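Local coordinates for alanine dehydrogenase/pyridine nucleotide transhydrogenase (Mycobacterium smegmatis str. MC2 155, PDB 3P2Y), which probably exchanges hydride between NADH and NADP as the alpha-1 subunit of a transhydrogenase that is thought to pump protons across the membrane, at residues Val269-Leu274 and Gly306-Leu311; Gln152-Gly157 and Gly196-Ala201; Ala65-Ala70 and Met335-Ser340; Tyr158-Leu163 and Val297-Ala302. One frame throughout, in Å; residues are numbered along the deposited sequence.

From the N terminus, Ala65-Ala70 pairs with Met335-Ser340 and closes the widest loop, so interaction 3 joins the loop leading into helix 69-74, in the N-terminal domain, to the start of helix 336-354, and the other three contacts nest inside. Interactions 2 and 4 share helix 148-167, starting on successive turns of it, and cross along the chain: Gln152-Gly157 meets helix 194-206, while Tyr158-Leu163 lies on strand 297-300. Interaction 1 follows interaction 2 in series and crosses interaction 4, tying the end of strand 268-271 to the loop beyond strand 297-300, its neighbour in the sheet. Interactions 2, 3 and 4 also touch the second subunit.

Interaction 1 (Val269-Leu274 and Gly306-Leu311); sequences VITTAL and GGNCEL
Thr271 and Asn308 meet where strand 268-271 runs out at the C-terminal ends of the parallel strands of the Rossmann-type sheet, where dinucleotide folds place their cofactor loops. The loop 306-311, which follows the neighbouring strand 297-300, reaches back with a single asparagine to hold the end of this strand.

Two hydrogen bonds do the work, one from each end of the Asn308 amide. At the carbonyl end, Thr271 OG1 donates to Asn308 OD1 over 2.8 Å, lying in the carbonyl plane and on a lone pair. Thr271 OG1 sits between its own backbone N and carbonyl carbon (chi1 70°), which turns the hydroxyl toward the loop. At the nitrogen end, ND2 of Asn308 gives a nearly straight bond of 2.9 Å to Ala273 O, with the acceptor lying almost exactly in the amide plane. A second bond from ND2 to Pro281 O adds to what fixes the flip of the amide, and Asp300 takes the backbone N of Asn308. Thr272 turns away to bond Gly191 O, in the glycine-rich turn after strand 186-190.

The van der Waals contacts are few. The side chains of Thr271 and Asn308 slide past each other in opposite directions, bringing Thr271 CB to 3.5 Å from Asn308 CB. Ala273 CB stands to one side of the amide plane of Asn308, out beyond ND2 and 4.0 Å from it.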
loop_
_atom_site.group_PDB
_atom_site.type_symbol
_atom_site.label_atom_id
_atom_site.label_comp_id
_atom_site.label_asym_id
_atom_site.label_seq_id
_atom_site.Cartn_x
_atom_site.Cartn_y
_atom_site.Cartn_z
ATOM N N VAL A 269 5.295 2.891 13.128
ATOM C CA VAL A 269 5.774 1.926 14.110
ATOM C C VAL A 269 5.104 0.596 13.778
ATOM O O VAL A 269 3.851 0.515 13.687
ATOM C CB VAL A 269 5.413 2.348 15.575
ATOM C CG1 VAL A 269 5.815 1.226 16.569
ATOM C CG2 VAL A 269 6.078 3.685 15.931
ATOM N N ILE A 270 5.926 -0.441 13.575
ATOM C CA ILE A 270 5.408 -1.762 13.233
ATOM C C ILE A 270 5.751 -2.677 14.394
ATOM O O ILE A 270 6.914 -2.751 14.808
ATOM C CB ILE A 270 6.043 -2.277 11.916
ATOM C CG1 ILE A 270 5.733 -1.288 10.781
ATOM C CG2 ILE A 270 5.548 -3.695 11.592
ATOM C CD1 ILE A 270 6.405 -1.568 9.467
ATOM N N THR A 271 4.736 -3.357 14.934
ATOM C CA THR A 271 4.969 -4.234 16.092
ATOM C C THR A 271 4.690 -5.680 15.698
ATOM O O THR A 271 3.691 -5.965 15.022
ATOM C CB THR A 271 4.103 -3.819 17.320
ATOM O OG1 THR A 271 2.724 -4.117 17.063
ATOM C CG2 THR A 271 4.228 -2.304 17.574
ATOM N N THR A 272 5.558 -6.603 16.113
ATOM C CA THR A 272 5.454 -7.970 15.568
ATOM C C THR A 272 5.580 -9.044 16.644
ATOM O O THR A 272 5.532 -10.229 16.324
ATOM C CB THR A 272 6.545 -8.288 14.488
ATOM O OG1 THR A 272 7.815 -8.517 15.133
ATOM C CG2 THR A 272 6.699 -7.166 13.442
ATOM N N ALA A 273 5.804 -8.637 17.892
ATOM C CA ALA A 273 6.210 -9.607 18.929
ATOM C C ALA A 273 5.069 -10.539 19.329
ATOM O O ALA A 273 3.938 -10.099 19.613
ATOM C CB ALA A 273 6.756 -8.907 20.126
ATOM N N LEU A 274 5.388 -11.837 19.366
ATOM C CA LEU A 274 4.425 -12.871 19.738
ATOM C C LEU A 274 5.012 -13.752 20.819
ATOM O O LEU A 274 6.239 -13.844 20.963
ATOM C CB LEU A 274 4.075 -13.768 18.549
ATOM C CG LEU A 274 3.599 -13.056 17.282
ATOM C CD1 LEU A 274 3.633 -13.982 16.075
ATOM C CD2 LEU A 274 2.216 -12.453 17.493
ATOM N N GLY A 306 -4.329 -10.227 21.008
ATOM C CA GLY A 306 -4.555 -9.094 21.888
ATOM C C GLY A 306 -3.901 -7.792 21.450
ATOM O O GLY A 306 -4.294 -6.719 21.916
ATOM N N GLY A 307 -2.924 -7.885 20.544
ATOM C CA GLY A 307 -2.196 -6.698 20.051
ATOM C C GLY A 307 -1.036 -6.270 20.935
ATOM O O GLY A 307 -1.111 -6.368 22.161
ATOM N N ASN A 308 0.035 -5.769 20.314
ATOM C CA ASN A 308 1.163 -5.201 21.043
ATOM C C ASN A 308 0.829 -3.810 21.536
ATOM O O ASN A 308 1.549 -3.264 22.386
ATOM C CB ASN A 308 2.406 -5.099 20.146
ATOM C CG ASN A 308 2.854 -6.458 19.589
ATOM O OD1 ASN A 308 3.016 -6.624 18.373
ATOM N ND2 ASN A 308 3.029 -7.442 20.469
ATOM N N CYS A 309 -0.229 -3.220 20.961
ATOM C CA CYS A 309 -0.617 -1.851 21.297
ATOM C C CYS A 309 -1.892 -1.885 22.109
ATOM O O CYS A 309 -2.866 -2.528 21.732
ATOM C CB CYS A 309 -0.804 -0.976 20.042
ATOM S SG CYS A 309 -1.233 0.750 20.384
ATOM N N GLU A 310 -1.871 -1.166 23.227
ATOM C CA GLU A 310 -3.025 -1.064 24.125
ATOM C C GLU A 310 -4.316 -0.580 23.428
ATOM O O GLU A 310 -5.425 -0.966 23.810
ATOM C CB GLU A 310 -2.637 -0.147 25.300
ATOM C CG GLU A 310 -3.720 0.178 26.324
ATOM C CD GLU A 310 -3.195 1.037 27.492
ATOM O OE1 GLU A 310 -1.988 1.418 27.510
ATOM O OE2 GLU A 310 -4.014 1.337 28.392
ATOM N N LEU A 311 -4.168 0.257 22.408
ATOM C CA LEU A 311 -5.330 0.851 21.749
ATOM C C LEU A 311 -5.780 0.056 20.516
ATOM O O LEU A 311 -6.737 0.430 19.843
ATOM C CB LEU A 311 -5.034 2.309 21.394
ATOM C CG LEU A 311 -4.715 3.206 22.599
ATOM C CD1 LEU A 311 -4.137 4.538 22.149
ATOM C CD2 LEU A 311 -5.979 3.413 23.463
#

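Interaction 2 (Gln152-Gly157 and Gly196-Ala201); sequences QANVAG and GLQALA
Gln198 leaves helix 194-206 pointing at Asn154 and Gly157 on helix 148-167, and its chain can be followed atom by atom. CB lies 3.5 Å from Asn154 OD1 and also packs against the CA of Gly157. With CG anti to the backbone N (chi1 -171°), the next carbon runs on toward helix 148-167 and comes within 3.4 Å of the backbone O of Asn154. A bend at chi2 then swings the amide round: CD lies 3.8 Å from Asn154 OD1, and NE2 ends 2.9 Å from the same oxygen in a fairly straight hydrogen bond. The acceptor stays close to the plane of the glutamine amide, whereas NE2 approaches from above the carbonyl plane of Asn154, the two amide planes being 49° apart.

Helix 194-206 is the one that follows the first strand of the dinucleotide-binding fold, and Gly196 fits the last glycine of a GxGxxG pattern. The axes of segments 152-157 and 196-201 approach to 7.4 Å and cross at -36°. Gly157, with no side chain, lies close against Gln198 CB and Ala199 N, the closest CA pair being Gly157 and Ala199 at 4.4 Å. Leu175 of the second subunit packs on Gln198. Further along, Ala199 CA makes a CA-H...O contact of 3.5 Å with Gly157 O.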
loop_
_atom_site.group_PDB
_atom_site.type_symbol
_atom_site.label_atom_id
_atom_site.label_comp_id
_atom_site.label_asym_id
_atom_site.label_seq_id
_atom_site.Cartn_x
_atom_site.Cartn_y
_atom_site.Cartn_z
ATOM N N GLN A 152 5.644 -17.247 5.719
ATOM C CA GLN A 152 4.451 -16.402 5.879
ATOM C C GLN A 152 4.775 -15.098 6.599
ATOM O O GLN A 152 4.213 -14.025 6.267
ATOM C CB GLN A 152 3.307 -17.162 6.559
ATOM C CG GLN A 152 2.944 -18.458 5.781
ATOM C CD GLN A 152 2.697 -18.211 4.277
ATOM O OE1 GLN A 152 1.647 -17.717 3.906
ATOM N NE2 GLN A 152 3.657 -18.578 3.421
ATOM N N ALA A 153 5.685 -15.175 7.568
ATOM C CA ALA A 153 6.084 -13.962 8.307
ATOM C C ALA A 153 6.844 -13.005 7.390
ATOM O O ALA A 153 6.707 -11.776 7.532
ATOM C CB ALA A 153 6.946 -14.360 9.546
ATOM N N ASN A 154 7.642 -13.536 6.451
ATOM C CA ASN A 154 8.312 -12.674 5.444
ATOM C C ASN A 154 7.300 -11.892 4.643
ATOM O O ASN A 154 7.453 -10.684 4.437
ATOM C CB ASN A 154 9.170 -13.485 4.463
ATOM C CG ASN A 154 10.625 -13.437 4.783
ATOM O OD1 ASN A 154 11.209 -12.353 4.973
ATOM N ND2 ASN A 154 11.265 -14.628 4.803
ATOM N N VAL A 155 6.253 -12.576 4.183
ATOM C CA VAL A 155 5.206 -11.860 3.440
ATOM C C VAL A 155 4.561 -10.789 4.348
ATOM O O VAL A 155 4.304 -9.663 3.894
ATOM C CB VAL A 155 4.120 -12.811 2.897
ATOM C CG1 VAL A 155 2.977 -11.987 2.209
ATOM C CG2 VAL A 155 4.755 -13.831 1.889
ATOM N N ALA A 156 4.274 -11.162 5.593
ATOM C CA ALA A 156 3.565 -10.268 6.497
ATOM C C ALA A 156 4.384 -9.009 6.781
ATOM O O ALA A 156 3.821 -7.908 6.758
ATOM C CB ALA A 156 3.173 -10.980 7.793
ATOM N N GLY A 157 5.707 -9.163 7.012
ATOM C CA GLY A 157 6.543 -7.991 7.306
ATOM C C GLY A 157 6.564 -7.016 6.133
ATOM O O GLY A 157 6.499 -5.790 6.319
ATOM N N GLY A 196 9.657 -8.850 11.325
ATOM C CA GLY A 196 10.227 -7.537 11.697
ATOM C C GLY A 196 11.442 -7.211 10.835
ATOM O O GLY A 196 11.671 -6.061 10.459
ATOM N N LEU A 197 12.249 -8.221 10.524
ATOM C CA LEU A 197 13.423 -7.978 9.703
ATOM C C LEU A 197 13.025 -7.593 8.279
ATOM O O LEU A 197 13.635 -6.710 7.670
ATOM C CB LEU A 197 14.315 -9.216 9.667
ATOM C CG LEU A 197 15.755 -8.978 9.204
ATOM C CD1 LEU A 197 16.490 -7.987 10.166
ATOM C CD2 LEU A 197 16.504 -10.323 9.132
ATOM N N GLN A 198 12.036 -8.296 7.724
ATOM C CA GLN A 198 11.548 -7.943 6.405
ATOM C C GLN A 198 10.906 -6.559 6.428
ATOM O O GLN A 198 11.086 -5.791 5.488
ATOM C CB GLN A 198 10.543 -8.992 5.883
ATOM C CG GLN A 198 10.187 -8.747 4.368
ATOM C CD GLN A 198 11.428 -8.831 3.483
ATOM O OE1 GLN A 198 11.899 -7.811 2.961
ATOM N NE2 GLN A 198 11.989 -10.021 3.357
ATOM N N ALA A 199 10.183 -6.226 7.490
ATOM C CA ALA A 199 9.634 -4.837 7.625
ATOM C C ALA A 199 10.766 -3.778 7.608
ATOM O O ALA A 199 10.678 -2.768 6.910
ATOM C CB ALA A 199 8.786 -4.693 8.918
ATOM N N LEU A 200 11.837 -4.025 8.354
ATOM C CA LEU A 200 12.978 -3.081 8.299
ATOM C C LEU A 200 13.550 -2.940 6.894
ATOM O O LEU A 200 13.839 -1.810 6.451
ATOM C CB LEU A 200 14.094 -3.512 9.264
ATOM C CG LEU A 200 13.741 -3.334 10.743
ATOM C CD1 LEU A 200 14.798 -4.114 11.566
ATOM C CD2 LEU A 200 13.703 -1.843 11.179
ATOM N N ALA A 201 13.731 -4.072 6.196
ATOM C CA ALA A 201 14.319 -4.051 4.862
ATOM C C ALA A 201 13.394 -3.294 3.923
ATOM O O ALA A 201 13.857 -2.455 3.128
ATOM C CB ALA A 201 14.579 -5.491 4.322
#

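Interaction 3 (Ala65-Ala70 and Met335-Ser340); sequences ALFSDA and MPEHAS
The Phe67 ring and the Glu337 carboxylate meet obliquely, their planes 67° apart and the two side chains crossing at about a right angle. One face of the ring has Ala65 O above its centre, 4.2 Å from the plane. At the far end of the ring, CZ touches Glu337 CD at 3.7 Å and lies equally near Glu337 CG. CE1, next to CZ, is the second ring atom near the carboxylate, 4.1 Å from both Glu337 CD and OE2. Glu337 reaches this place because CG stands anti to the backbone N (chi1 168°) and the chain stays extended beyond it.

A water lies between Ala65 O and Glu337 OE1, 2.8 Å from each. The stronger partner of that carboxylate is Arg170 of the second subunit, which forms a salt bridge with OE1, so the contact adjoins the dimer interface.

After the dinucleotide-binding domain the chain returns through helix 336-354, with Met335 at its N-cap position, and packs the helix start on the N-terminal domain's loop before helix 69-74. Pro336 presses its CB and CG against Ala65 there, CG 3.7 Å from Ala65 CA and CB 4.0 Å from Ala65 CB. Within that turn, Pro336 O accepts from both the backbone N and the hydroxyl of Ser340. The hydroxyl bond is 2.7 Å, in the carbonyl plane, and Ser340 OG is also bonded by Val38 N.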
loop_
_atom_site.group_PDB
_atom_site.type_symbol
_atom_site.label_atom_id
_atom_site.label_comp_id
_atom_site.label_asym_id
_atom_site.label_seq_id
_atom_site.Cartn_x
_atom_site.Cartn_y
_atom_site.Cartn_z
ATOM N N ALA A 65 -6.090 -16.721 -5.053
ATOM C CA ALA A 65 -4.778 -16.338 -5.579
ATOM C C ALA A 65 -4.819 -16.046 -7.095
ATOM O O ALA A 65 -3.789 -15.840 -7.722
ATOM C CB ALA A 65 -3.711 -17.422 -5.241
ATOM N N LEU A 66 -6.031 -16.016 -7.648
ATOM C CA LEU A 66 -6.295 -15.714 -9.068
ATOM C C LEU A 66 -5.846 -16.783 -10.074
ATOM O O LEU A 66 -5.670 -16.477 -11.271
ATOM C CB LEU A 66 -5.800 -14.298 -9.448
ATOM C CG LEU A 66 -6.306 -13.197 -8.500
ATOM C CD1 LEU A 66 -5.830 -11.775 -8.906
ATOM C CD2 LEU A 66 -7.815 -13.243 -8.395
ATOM N N PHE A 67 -5.696 -18.029 -9.609
ATOM C CA PHE A 67 -5.433 -19.189 -10.477
ATOM C C PHE A 67 -6.773 -19.743 -10.940
ATOM O O PHE A 67 -7.793 -19.519 -10.265
ATOM C CB PHE A 67 -4.707 -20.282 -9.714
ATOM C CG PHE A 67 -3.322 -19.885 -9.284
ATOM C CD1 PHE A 67 -2.426 -19.402 -10.225
ATOM C CD2 PHE A 67 -2.939 -19.965 -7.943
ATOM C CE1 PHE A 67 -1.137 -19.015 -9.845
ATOM C CE2 PHE A 67 -1.643 -19.592 -7.567
ATOM C CZ PHE A 67 -0.767 -19.123 -8.515
ATOM N N SER A 68 -6.786 -20.468 -12.058
ATOM C CA SER A 68 -8.035 -21.136 -12.477
ATOM C C SER A 68 -7.921 -22.644 -12.333
ATOM O O SER A 68 -6.816 -23.196 -12.170
ATOM C CB SER A 68 -8.358 -20.791 -13.937
ATOM O OG SER A 68 -7.305 -21.307 -14.726
ATOM N N ASP A 69 -9.056 -23.342 -12.439
ATOM C CA ASP A 69 -9.036 -24.802 -12.440
ATOM C C ASP A 69 -8.170 -25.260 -13.620
ATOM O O ASP A 69 -7.426 -26.241 -13.506
ATOM C CB ASP A 69 -10.453 -25.365 -12.637
ATOM C CG ASP A 69 -11.307 -25.310 -11.376
ATOM O OD1 ASP A 69 -10.867 -24.767 -10.340
ATOM O OD2 ASP A 69 -12.464 -25.781 -11.456
ATOM N N ALA A 70 -8.269 -24.545 -14.757
ATOM C CA ALA A 70 -7.465 -24.923 -15.941
ATOM C C ALA A 70 -5.963 -24.845 -15.658
ATOM O O ALA A 70 -5.210 -25.660 -16.170
ATOM C CB ALA A 70 -7.830 -24.077 -17.175
ATOM N N MET A 335 -1.363 -11.194 -0.202
ATOM C CA MET A 335 -0.369 -11.328 -1.280
ATOM C C MET A 335 -0.297 -12.821 -1.584
ATOM O O MET A 335 0.721 -13.504 -1.373
ATOM C CB MET A 335 0.992 -10.718 -0.855
ATOM C CG MET A 335 1.914 -10.423 -2.091
ATOM S SD MET A 335 3.548 -9.922 -1.500
ATOM C CE MET A 335 4.267 -11.522 -1.217
ATOM N N PRO A 336 -1.418 -13.359 -2.081
ATOM C CA PRO A 336 -1.614 -14.804 -1.936
ATOM C C PRO A 336 -0.862 -15.708 -2.921
ATOM O O PRO A 336 -0.719 -16.894 -2.650
ATOM C CB PRO A 336 -3.143 -14.954 -2.111
ATOM C CG PRO A 336 -3.493 -13.872 -3.098
ATOM C CD PRO A 336 -2.630 -12.674 -2.587
ATOM N N GLU A 337 -0.421 -15.189 -4.064
ATOM C CA GLU A 337 0.289 -16.088 -4.967
ATOM C C GLU A 337 1.651 -16.399 -4.382
ATOM O O GLU A 337 2.009 -17.589 -4.243
ATOM C CB GLU A 337 0.452 -15.548 -6.392
ATOM C CG GLU A 337 1.473 -16.449 -7.142
ATOM C CD GLU A 337 1.583 -16.229 -8.640
ATOM O OE1 GLU A 337 0.930 -15.353 -9.198
ATOM O OE2 GLU A 337 2.376 -16.990 -9.254
ATOM N N HIS A 338 2.428 -15.375 -4.035
ATOM C CA HIS A 338 3.747 -15.713 -3.450
ATOM C C HIS A 338 3.665 -16.291 -2.039
ATOM O O HIS A 338 4.463 -17.159 -1.706
ATOM C CB HIS A 338 4.753 -14.562 -3.531
ATOM C CG HIS A 338 5.418 -14.436 -4.865
ATOM N ND1 HIS A 338 6.024 -13.267 -5.279
ATOM C CD2 HIS A 338 5.581 -15.324 -5.879
ATOM C CE1 HIS A 338 6.534 -13.439 -6.487
ATOM N NE2 HIS A 338 6.287 -14.682 -6.871
ATOM N N ALA A 339 2.689 -15.867 -1.226
ATOM C CA ALA A 339 2.519 -16.529 0.086
ATOM C C ALA A 339 2.244 -18.025 -0.147
ATOM O O ALA A 339 2.853 -18.888 0.514
ATOM C CB ALA A 339 1.375 -15.864 0.905
ATOM N N SER A 340 1.358 -18.349 -1.093
ATOM C CA SER A 340 1.033 -19.770 -1.329
ATOM C C SER A 340 2.168 -20.532 -1.953
ATOM O O SER A 340 2.325 -21.715 -1.678
ATOM C CB SER A 340 -0.193 -19.946 -2.228
ATOM O OG SER A 340 -1.300 -19.284 -1.645
HETATM O O HOH W 1 -1.723 -14.550 -9.035
#

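Interaction 4 (Tyr158-Leu163 and Val297-Ala302); sequences YKAVLL and VVVDLA. With EDO (1,2-ethanediol), chain G.
A helix laid over the mostly parallel sheet of a Rossmann-type domain makes this contact: Ala160 and Leu163, one turn apart on helix 148-167, rest on Val299 and Leu301 at the C-terminal end of strand 297-300. The contact is mostly between apolar side chains, with one backbone oxygen. Ala160 CB meets Leu301 CD2 at 3.8 Å and Val299 CG1 at 4.1 Å, so a single methyl bridges two residues of the strand end. Val299 stands with CG1 anti to its backbone N (chi1 -176°), which lets both methyls reach the helix; CG2 comes to 3.9 Å from Ala160 O. Leu163 adds CD2 against Val299 CG1, the two side chains crossing obliquely. Ile270 of the next strand packs beside Ala160, and Thr326 on the other side of strand 297-300 meets both Val299 and Leu163.

Away from the sheet, Lys159 folds back through three successive bends and holds a 1,2-ethanediol, probably picked up from the crystallisation liquor. The diol is gripped at both ends, its O1 giving a 2.8 Å hydrogen bond to Lys159 O while Lys159 NZ donates to O2. NZ is also bonded to Thr334 and to Ser166 O of the second subunit, which places this side of the helix at the dimer interface.

Where the strand ends, Asp300 OD1 accepts from Ala302 N at 3.0 Å, an Asx turn, and the other carboxylate oxygen reaches Thr312. A helix layer packed on a mostly parallel sheet is the alpha/beta layering of the Rossmann-type dinucleotide-binding fold.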
loop_
_atom_site.group_PDB
_atom_site.type_symbol
_atom_site.label_atom_id
_atom_site.label_comp_id
_atom_site.label_asym_id
_atom_site.label_seq_id
_atom_site.Cartn_x
_atom_site.Cartn_y
_atom_site.Cartn_z
ATOM N N TYR A 158 6.676 -7.561 4.917
ATOM C CA TYR A 158 6.653 -6.735 3.693
ATOM C C TYR A 158 5.313 -6.003 3.553
ATOM O O TYR A 158 5.268 -4.775 3.352
ATOM C CB TYR A 158 6.915 -7.666 2.494
ATOM C CG TYR A 158 6.655 -7.089 1.140
ATOM C CD1 TYR A 158 7.557 -6.210 0.557
ATOM C CD2 TYR A 158 5.510 -7.448 0.427
ATOM C CE1 TYR A 158 7.323 -5.675 -0.715
ATOM C CE2 TYR A 158 5.262 -6.919 -0.862
ATOM C CZ TYR A 158 6.196 -6.049 -1.423
ATOM O OH TYR A 158 5.985 -5.514 -2.686
ATOM N N LYS A 159 4.212 -6.743 3.677
ATOM C CA LYS A 159 2.883 -6.103 3.502
ATOM C C LYS A 159 2.560 -5.141 4.655
ATOM O O LYS A 159 1.774 -4.190 4.464
ATOM C CB LYS A 159 1.788 -7.165 3.367
ATOM C CG LYS A 159 1.865 -7.986 2.060
ATOM C CD LYS A 159 1.929 -7.130 0.796
ATOM C CE LYS A 159 0.733 -6.110 0.647
ATOM N NZ LYS A 159 -0.549 -6.901 0.242
ATOM N N ALA A 160 3.151 -5.372 5.834
ATOM C CA ALA A 160 2.970 -4.432 6.985
ATOM C C ALA A 160 3.490 -3.042 6.659
ATOM O O ALA A 160 2.852 -2.027 6.985
ATOM C CB ALA A 160 3.657 -4.979 8.304
ATOM N N VAL A 161 4.653 -2.988 5.993
ATOM C CA VAL A 161 5.217 -1.703 5.584
ATOM C C VAL A 161 4.366 -1.048 4.517
ATOM O O VAL A 161 4.162 0.180 4.557
ATOM C CB VAL A 161 6.701 -1.841 5.100
ATOM C CG1 VAL A 161 7.229 -0.501 4.504
ATOM C CG2 VAL A 161 7.530 -2.239 6.294
ATOM N N LEU A 162 3.934 -1.817 3.514
ATOM C CA LEU A 162 3.069 -1.209 2.498
ATOM C C LEU A 162 1.812 -0.609 3.140
ATOM O O LEU A 162 1.338 0.460 2.720
ATOM C CB LEU A 162 2.684 -2.206 1.375
ATOM C CG LEU A 162 3.877 -2.654 0.515
ATOM C CD1 LEU A 162 3.390 -3.636 -0.562
ATOM C CD2 LEU A 162 4.526 -1.445 -0.136
ATOM N N LEU A 163 1.296 -1.292 4.156
ATOM C CA LEU A 163 0.047 -0.830 4.800
ATOM C C LEU A 163 0.343 0.444 5.572
ATOM O O LEU A 163 -0.416 1.416 5.471
ATOM C CB LEU A 163 -0.492 -1.914 5.754
ATOM C CG LEU A 163 -1.752 -1.527 6.538
ATOM C CD1 LEU A 163 -2.910 -1.131 5.579
ATOM C CD2 LEU A 163 -2.163 -2.701 7.480
ATOM N N VAL A 297 1.497 6.318 12.081
ATOM C CA VAL A 297 0.726 5.069 12.020
ATOM C C VAL A 297 1.411 4.004 12.869
ATOM O O VAL A 297 2.635 3.866 12.819
ATOM C CB VAL A 297 0.663 4.508 10.552
ATOM C CG1 VAL A 297 -0.160 3.212 10.478
ATOM C CG2 VAL A 297 0.054 5.541 9.565
ATOM N N VAL A 298 0.611 3.242 13.617
ATOM C CA VAL A 298 1.072 2.048 14.302
ATOM C C VAL A 298 0.450 0.861 13.581
ATOM O O VAL A 298 -0.789 0.765 13.491
ATOM C CB VAL A 298 0.604 2.007 15.800
ATOM C CG1 VAL A 298 0.990 0.649 16.493
ATOM C CG2 VAL A 298 1.195 3.197 16.586
ATOM N N VAL A 299 1.297 -0.035 13.076
ATOM C CA VAL A 299 0.813 -1.259 12.400
ATOM C C VAL A 299 1.123 -2.407 13.370
ATOM O O VAL A 299 2.280 -2.787 13.571
ATOM C CB VAL A 299 1.517 -1.505 11.058
ATOM C CG1 VAL A 299 0.877 -2.753 10.345
ATOM C CG2 VAL A 299 1.441 -0.244 10.134
ATOM N N ASP A 300 0.076 -2.918 14.010
ATOM C CA ASP A 300 0.195 -3.944 15.051
ATOM C C ASP A 300 -0.152 -5.283 14.420
ATOM O O ASP A 300 -1.299 -5.505 13.992
ATOM C CB ASP A 300 -0.789 -3.556 16.185
ATOM C CG ASP A 300 -0.710 -4.457 17.417
ATOM O OD1 ASP A 300 -0.132 -5.565 17.380
ATOM O OD2 ASP A 300 -1.327 -4.052 18.436
ATOM N N LEU A 301 0.836 -6.175 14.308
ATOM C CA LEU A 301 0.605 -7.475 13.676
ATOM C C LEU A 301 0.101 -8.536 14.640
ATOM O O LEU A 301 -0.178 -9.657 14.227
ATOM C CB LEU A 301 1.871 -8.024 13.005
ATOM C CG LEU A 301 2.525 -7.127 11.933
ATOM C CD1 LEU A 301 3.569 -7.934 11.142
ATOM C CD2 LEU A 301 1.463 -6.562 11.016
ATOM N N ALA A 302 -0.030 -8.177 15.908
ATOM C CA ALA A 302 -0.333 -9.168 16.960
ATOM C C ALA A 302 -1.812 -9.171 17.417
ATOM O O ALA A 302 -2.133 -9.670 18.510
ATOM C CB ALA A 302 0.614 -8.956 18.160
HETATM C C1 EDO G . -1.667 -5.003 3.268
HETATM O O1 EDO G . -0.575 -4.116 2.970
HETATM C C2 EDO G . -2.854 -4.732 2.321
HETATM O O2 EDO G . -2.603 -5.152 0.952
#